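Local coordinates for acyl-CoA dehydrogenase domain protein Tcur3481 (Thermomonospora curvata, PDB 6WY9), which binds the flavin cofactor FAD and, as a member of the acyl-CoA dehydrogenase family, probably oxidises acyl-CoA thioesters, at residues Leu15-Arg28 / Asp40-Leu52. Sequence-based numbering, arbitrary orientation.
Sequences LARQIFTDHATHQR and DETLWRELAGAGL
Ile19 presses both of its branches onto residues 43-52. CG2, anti to the backbone N, bears on Leu43 CD1 at 3.4 Å, tighter than usual for two methyls, and also touches Leu47 CD2. CG1 lies anti to the carbonyl carbon (chi1 -68°) and carries CD1 the other way, to Ala50 CB at 3.6 Å and tip to tip against Leu52 CD1. Leu43 is shared: its CD2 meets the edge of the Phe20 ring, in the ring plane, at 4.0 Å from CE1. One turn on, His23 crosses Glu46 at about a right angle, NE2 3.9 Å from the aliphatic CG, while Asp22 CB covers one face of the imidazole. Beyond it Arg28 grips Asp40 side-on, NE to OD2 at 3.0 Å and NH2 to OD1 at 2.8 Å. Both N-H groups point nearly straight at the oxygens within the guanidinium plane, but come from above the carboxylate, the two planes being 64° apart. OD1 also N-caps helix 41-49, taking Leu43 N from the face opposite NH2, and a water donates to OD2 (2.6 Å) and to His23 O. An alanine in place of Asp40 would probably leave Arg28 without its counter-charge, the first turn uncapped and the water without one of its acceptors. Phe20 and Leu47 continue inward to Leu87 of helix 87-100. Residues 15-23 of helix 5-23 run antiparallel to helix 41-49 (159°, axes 10.5 Å apart at closest approach), and the two pack as neighbours in the all-helical N-terminal domain of the acyl-CoA dehydrogenase fold, away from the flavin site.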
loop_
_atom_site.group_PDB
_atom_site.type_symbol
_atom_site.label_atom_id
_atom_site.label_comp_id
_atom_site.label_asym_id
_atom_site.label_seq_id
_atom_site.Cartn_x
_atom_site.Cartn_y
_atom_site.Cartn_z
ATOM N N LEU B 15 25.571 7.007 26.250
ATOM C CA LEU B 15 26.481 8.136 26.096
ATOM C C LEU B 15 26.086 8.973 24.884
ATOM O O LEU B 15 25.966 10.206 24.971
ATOM C CB LEU B 15 27.914 7.614 25.978
ATOM C CG LEU B 15 29.136 8.519 25.989
ATOM C CD1 LEU B 15 28.967 9.611 27.034
ATOM C CD2 LEU B 15 30.435 7.687 26.249
ATOM N N ALA B 16 25.883 8.312 23.739
ATOM C CA ALA B 16 25.481 9.044 22.541
ATOM C C ALA B 16 24.167 9.773 22.775
ATOM O O ALA B 16 24.013 10.942 22.398
ATOM C CB ALA B 16 25.367 8.100 21.347
ATOM N N ARG B 17 23.229 9.116 23.442
ATOM C CA ARG B 17 21.941 9.741 23.701
ATOM C C ARG B 17 22.098 11.027 24.502
ATOM O O ARG B 17 21.440 12.030 24.208
ATOM C CB ARG B 17 21.033 8.766 24.434
ATOM C CG ARG B 17 19.664 9.328 24.734
ATOM C CD ARG B 17 18.682 8.173 25.026
ATOM N NE ARG B 17 18.337 7.395 23.821
ATOM C CZ ARG B 17 17.839 6.153 23.811
ATOM N NH1 ARG B 17 17.617 5.486 24.938
ATOM N NH2 ARG B 17 17.565 5.560 22.660
ATOM N N GLN B 18 22.957 11.016 25.529
ATOM C CA GLN B 18 23.109 12.208 26.351
ATOM C C GLN B 18 23.747 13.329 25.549
ATOM O O GLN B 18 23.347 14.497 25.653
ATOM C CB GLN B 18 23.965 11.906 27.580
ATOM C CG GLN B 18 24.121 13.119 28.493
ATOM C CD GLN B 18 22.812 13.518 29.158
ATOM O OE1 GLN B 18 22.269 14.612 28.918
ATOM N NE2 GLN B 18 22.283 12.622 29.984
ATOM N N ILE B 19 24.774 12.997 24.767
ATOM C CA ILE B 19 25.469 14.029 24.010
ATOM C C ILE B 19 24.532 14.622 22.952
ATOM O O ILE B 19 24.401 15.850 22.820
ATOM C CB ILE B 19 26.762 13.446 23.420
ATOM C CG1 ILE B 19 27.740 13.144 24.574
ATOM C CG2 ILE B 19 27.408 14.346 22.304
ATOM C CD1 ILE B 19 28.968 12.439 24.064
ATOM N N PHE B 20 23.811 13.756 22.237
ATOM C CA PHE B 20 22.890 14.246 21.216
ATOM C C PHE B 20 21.763 15.048 21.840
ATOM O O PHE B 20 21.332 16.059 21.285
ATOM C CB PHE B 20 22.321 13.076 20.402
ATOM C CG PHE B 20 23.308 12.451 19.443
ATOM C CD1 PHE B 20 24.120 13.237 18.631
ATOM C CD2 PHE B 20 23.397 11.073 19.323
ATOM C CE1 PHE B 20 25.008 12.667 17.732
ATOM C CE2 PHE B 20 24.293 10.500 18.424
ATOM C CZ PHE B 20 25.097 11.287 17.635
ATOM N N THR B 21 21.257 14.597 22.989
ATOM C CA THR B 21 20.196 15.308 23.685
ATOM C C THR B 21 20.643 16.695 24.131
ATOM O O THR B 21 19.864 17.656 24.063
ATOM C CB THR B 21 19.760 14.491 24.887
ATOM O OG1 THR B 21 19.191 13.262 24.430
ATOM C CG2 THR B 21 18.712 15.276 25.719
ATOM N N ASP B 22 21.886 16.810 24.623
ATOM C CA ASP B 22 22.403 18.117 25.044
ATOM C C ASP B 22 22.603 19.084 23.879
ATOM O O ASP B 22 22.611 20.302 24.095
ATOM C CB ASP B 22 23.748 17.973 25.761
ATOM C CG ASP B 22 23.625 17.304 27.097
ATOM O OD1 ASP B 22 22.511 17.259 27.646
ATOM O OD2 ASP B 22 24.669 16.847 27.606
ATOM N N HIS B 23 22.827 18.598 22.659
ATOM C CA HIS B 23 23.192 19.541 21.604
ATOM C C HIS B 23 22.238 19.598 20.423
ATOM O O HIS B 23 22.328 20.543 19.633
ATOM C CB HIS B 23 24.632 19.268 21.120
ATOM C CG HIS B 23 25.651 19.519 22.187
ATOM N ND1 HIS B 23 25.715 20.714 22.885
ATOM C CD2 HIS B 23 26.572 18.707 22.753
ATOM C CE1 HIS B 23 26.649 20.632 23.817
ATOM N NE2 HIS B 23 27.186 19.427 23.756
ATOM N N ALA B 24 21.324 18.646 20.274
ATOM C CA ALA B 24 20.367 18.667 19.167
ATOM C C ALA B 24 19.050 19.284 19.629
ATOM O O ALA B 24 17.997 18.630 19.744
ATOM C CB ALA B 24 20.166 17.257 18.606
ATOM N N THR B 25 19.146 20.563 19.968
ATOM C CA THR B 25 18.079 21.325 20.595
ATOM C C THR B 25 17.444 22.257 19.577
ATOM O O THR B 25 18.014 22.532 18.518
ATOM C CB THR B 25 18.615 22.201 21.741
ATOM O OG1 THR B 25 19.600 23.081 21.186
ATOM C CG2 THR B 25 19.192 21.375 22.875
ATOM N N HIS B 26 16.264 22.770 19.936
ATOM C CA HIS B 26 15.581 23.754 19.114
ATOM C C HIS B 26 16.534 24.857 18.662
ATOM O O HIS B 26 16.698 25.110 17.466
ATOM C CB HIS B 26 14.408 24.334 19.909
ATOM C CG HIS B 26 13.595 25.328 19.148
ATOM N ND1 HIS B 26 12.630 24.953 18.235
ATOM C CD2 HIS B 26 13.597 26.682 19.161
ATOM C CE1 HIS B 26 12.071 26.036 17.721
ATOM N NE2 HIS B 26 12.636 27.098 18.269
ATOM N N GLN B 27 17.193 25.520 19.616
ATOM C CA GLN B 27 18.106 26.605 19.259
ATOM C C GLN B 27 19.277 26.092 18.427
ATOM O O GLN B 27 19.629 26.680 17.392
ATOM C CB GLN B 27 18.619 27.301 20.523
ATOM C CG GLN B 27 19.757 28.307 20.298
ATOM C CD GLN B 27 21.137 27.652 20.328
ATOM O OE1 GLN B 27 21.421 26.752 21.136
ATOM N NE2 GLN B 27 22.010 28.122 19.466
ATOM N N ARG B 28 19.918 25.005 18.864
ATOM C CA ARG B 28 21.172 24.632 18.200
ATOM C C ARG B 28 20.927 24.064 16.789
ATOM O O ARG B 28 21.712 24.325 15.864
ATOM C CB ARG B 28 21.971 23.638 19.054
ATOM C CG ARG B 28 23.331 23.211 18.389
ATOM C CD ARG B 28 24.296 24.393 18.381
ATOM N NE ARG B 28 25.664 23.986 18.058
ATOM C CZ ARG B 28 26.662 24.835 17.878
ATOM N NH1 ARG B 28 26.457 26.140 17.988
ATOM N NH2 ARG B 28 27.870 24.367 17.590
ATOM N N ASP B 40 27.844 20.587 12.969
ATOM C CA ASP B 40 28.043 21.077 14.328
ATOM C C ASP B 40 29.414 20.603 14.783
ATOM O O ASP B 40 29.584 19.434 15.151
ATOM C CB ASP B 40 26.938 20.574 15.242
ATOM C CG ASP B 40 27.010 21.137 16.656
ATOM O OD1 ASP B 40 28.064 21.649 17.079
ATOM O OD2 ASP B 40 25.956 21.075 17.342
ATOM N N GLU B 41 30.372 21.529 14.793
ATOM C CA GLU B 41 31.749 21.183 15.136
ATOM C C GLU B 41 31.895 20.939 16.630
ATOM O O GLU B 41 32.821 20.236 17.062
ATOM C CB GLU B 41 32.694 22.297 14.705
ATOM C CG GLU B 41 32.702 22.567 13.235
ATOM C CD GLU B 41 33.328 21.436 12.427
ATOM O OE1 GLU B 41 34.023 20.570 13.006
ATOM O OE2 GLU B 41 33.109 21.420 11.200
ATOM N N THR B 42 31.017 21.555 17.430
ATOM C CA THR B 42 31.044 21.320 18.867
ATOM C C THR B 42 30.606 19.895 19.170
ATOM O O THR B 42 31.268 19.168 19.922
ATOM C CB THR B 42 30.142 22.340 19.574
ATOM O OG1 THR B 42 30.616 23.656 19.239
ATOM C CG2 THR B 42 30.253 22.150 21.113
ATOM N N LEU B 43 29.504 19.481 18.561
ATOM C CA LEU B 43 29.041 18.103 18.691
ATOM C C LEU B 43 30.108 17.108 18.226
ATOM O O LEU B 43 30.320 16.065 18.861
ATOM C CB LEU B 43 27.771 17.924 17.881
ATOM C CG LEU B 43 27.147 16.524 17.916
ATOM C CD1 LEU B 43 26.950 16.067 19.382
ATOM C CD2 LEU B 43 25.803 16.496 17.122
ATOM N N TRP B 44 30.783 17.415 17.111
ATOM C CA TRP B 44 31.847 16.550 16.617
ATOM C C TRP B 44 32.952 16.390 17.662
ATOM O O TRP B 44 33.453 15.287 17.902
ATOM C CB TRP B 44 32.435 17.122 15.327
ATOM C CG TRP B 44 33.283 16.111 14.646
ATOM C CD1 TRP B 44 34.653 16.015 14.659
ATOM C CD2 TRP B 44 32.806 15.004 13.876
ATOM N NE1 TRP B 44 35.052 14.924 13.925
ATOM C CE2 TRP B 44 33.939 14.279 13.441
ATOM C CE3 TRP B 44 31.523 14.554 13.510
ATOM C CZ2 TRP B 44 33.834 13.117 12.642
ATOM C CZ3 TRP B 44 31.421 13.386 12.689
ATOM C CH2 TRP B 44 32.573 12.692 12.278
ATOM N N ARG B 45 33.375 17.496 18.263
ATOM C CA ARG B 45 34.456 17.419 19.244
ATOM C C ARG B 45 34.010 16.685 20.506
ATOM O O ARG B 45 34.792 15.945 21.123
ATOM C CB ARG B 45 34.955 18.819 19.588
ATOM C CG ARG B 45 35.816 19.496 18.522
ATOM C CD ARG B 45 36.387 20.836 19.062
ATOM N NE ARG B 45 35.352 21.753 19.568
ATOM C CZ ARG B 45 35.054 21.929 20.859
ATOM N NH1 ARG B 45 35.707 21.252 21.798
ATOM N NH2 ARG B 45 34.099 22.784 21.220
ATOM N N GLU B 46 32.765 16.891 20.910
ATOM C CA GLU B 46 32.229 16.181 22.073
ATOM C C GLU B 46 32.193 14.672 21.825
ATOM O O GLU B 46 32.594 13.876 22.684
ATOM C CB GLU B 46 30.821 16.708 22.388
ATOM C CG GLU B 46 30.742 18.220 22.731
ATOM C CD GLU B 46 31.023 18.459 24.177
ATOM O OE1 GLU B 46 30.552 17.610 24.963
ATOM O OE2 GLU B 46 31.732 19.442 24.523
ATOM N N LEU B 47 31.715 14.266 20.642
ATOM C CA LEU B 47 31.731 12.853 20.256
ATOM C C LEU B 47 33.137 12.269 20.271
ATOM O O LEU B 47 33.339 11.137 20.727
ATOM C CB LEU B 47 31.125 12.684 18.861
ATOM C CG LEU B 47 29.626 13.011 18.868
ATOM C CD1 LEU B 47 29.099 13.095 17.435
ATOM C CD2 LEU B 47 28.783 12.019 19.716
ATOM N N ALA B 48 34.107 12.980 19.682
ATOM C CA ALA B 48 35.488 12.506 19.734
ATOM C C ALA B 48 35.956 12.334 21.175
ATOM O O ALA B 48 36.618 11.339 21.514
ATOM C CB ALA B 48 36.426 13.465 18.985
ATOM N N GLY B 49 35.644 13.306 22.030
ATOM C CA GLY B 49 36.170 13.286 23.381
ATOM C C GLY B 49 35.585 12.172 24.215
ATOM O O GLY B 49 36.247 11.673 25.126
ATOM N N ALA B 50 34.331 11.784 23.933
ATOM C CA ALA B 50 33.699 10.648 24.585
ATOM C C ALA B 50 34.133 9.307 23.989
ATOM O O ALA B 50 33.705 8.252 24.481
ATOM C CB ALA B 50 32.168 10.800 24.490
ATOM N N GLY B 51 34.972 9.321 22.950
ATOM C CA GLY B 51 35.447 8.095 22.355
ATOM C C GLY B 51 34.472 7.496 21.378
ATOM O O GLY B 51 34.693 6.374 20.897
ATOM N N LEU B 52 33.408 8.227 21.041
ATOM C CA LEU B 52 32.385 7.666 20.187
ATOM C C LEU B 52 32.799 7.623 18.723
ATOM O O LEU B 52 32.253 6.801 17.980
ATOM C CB LEU B 52 31.080 8.455 20.371
ATOM C CG LEU B 52 30.467 8.231 21.759
ATOM C CD1 LEU B 52 29.313 9.177 21.994
ATOM C CD2 LEU B 52 29.955 6.800 21.804
HETATM O O HOH W 1 23.640 19.929 17.113
#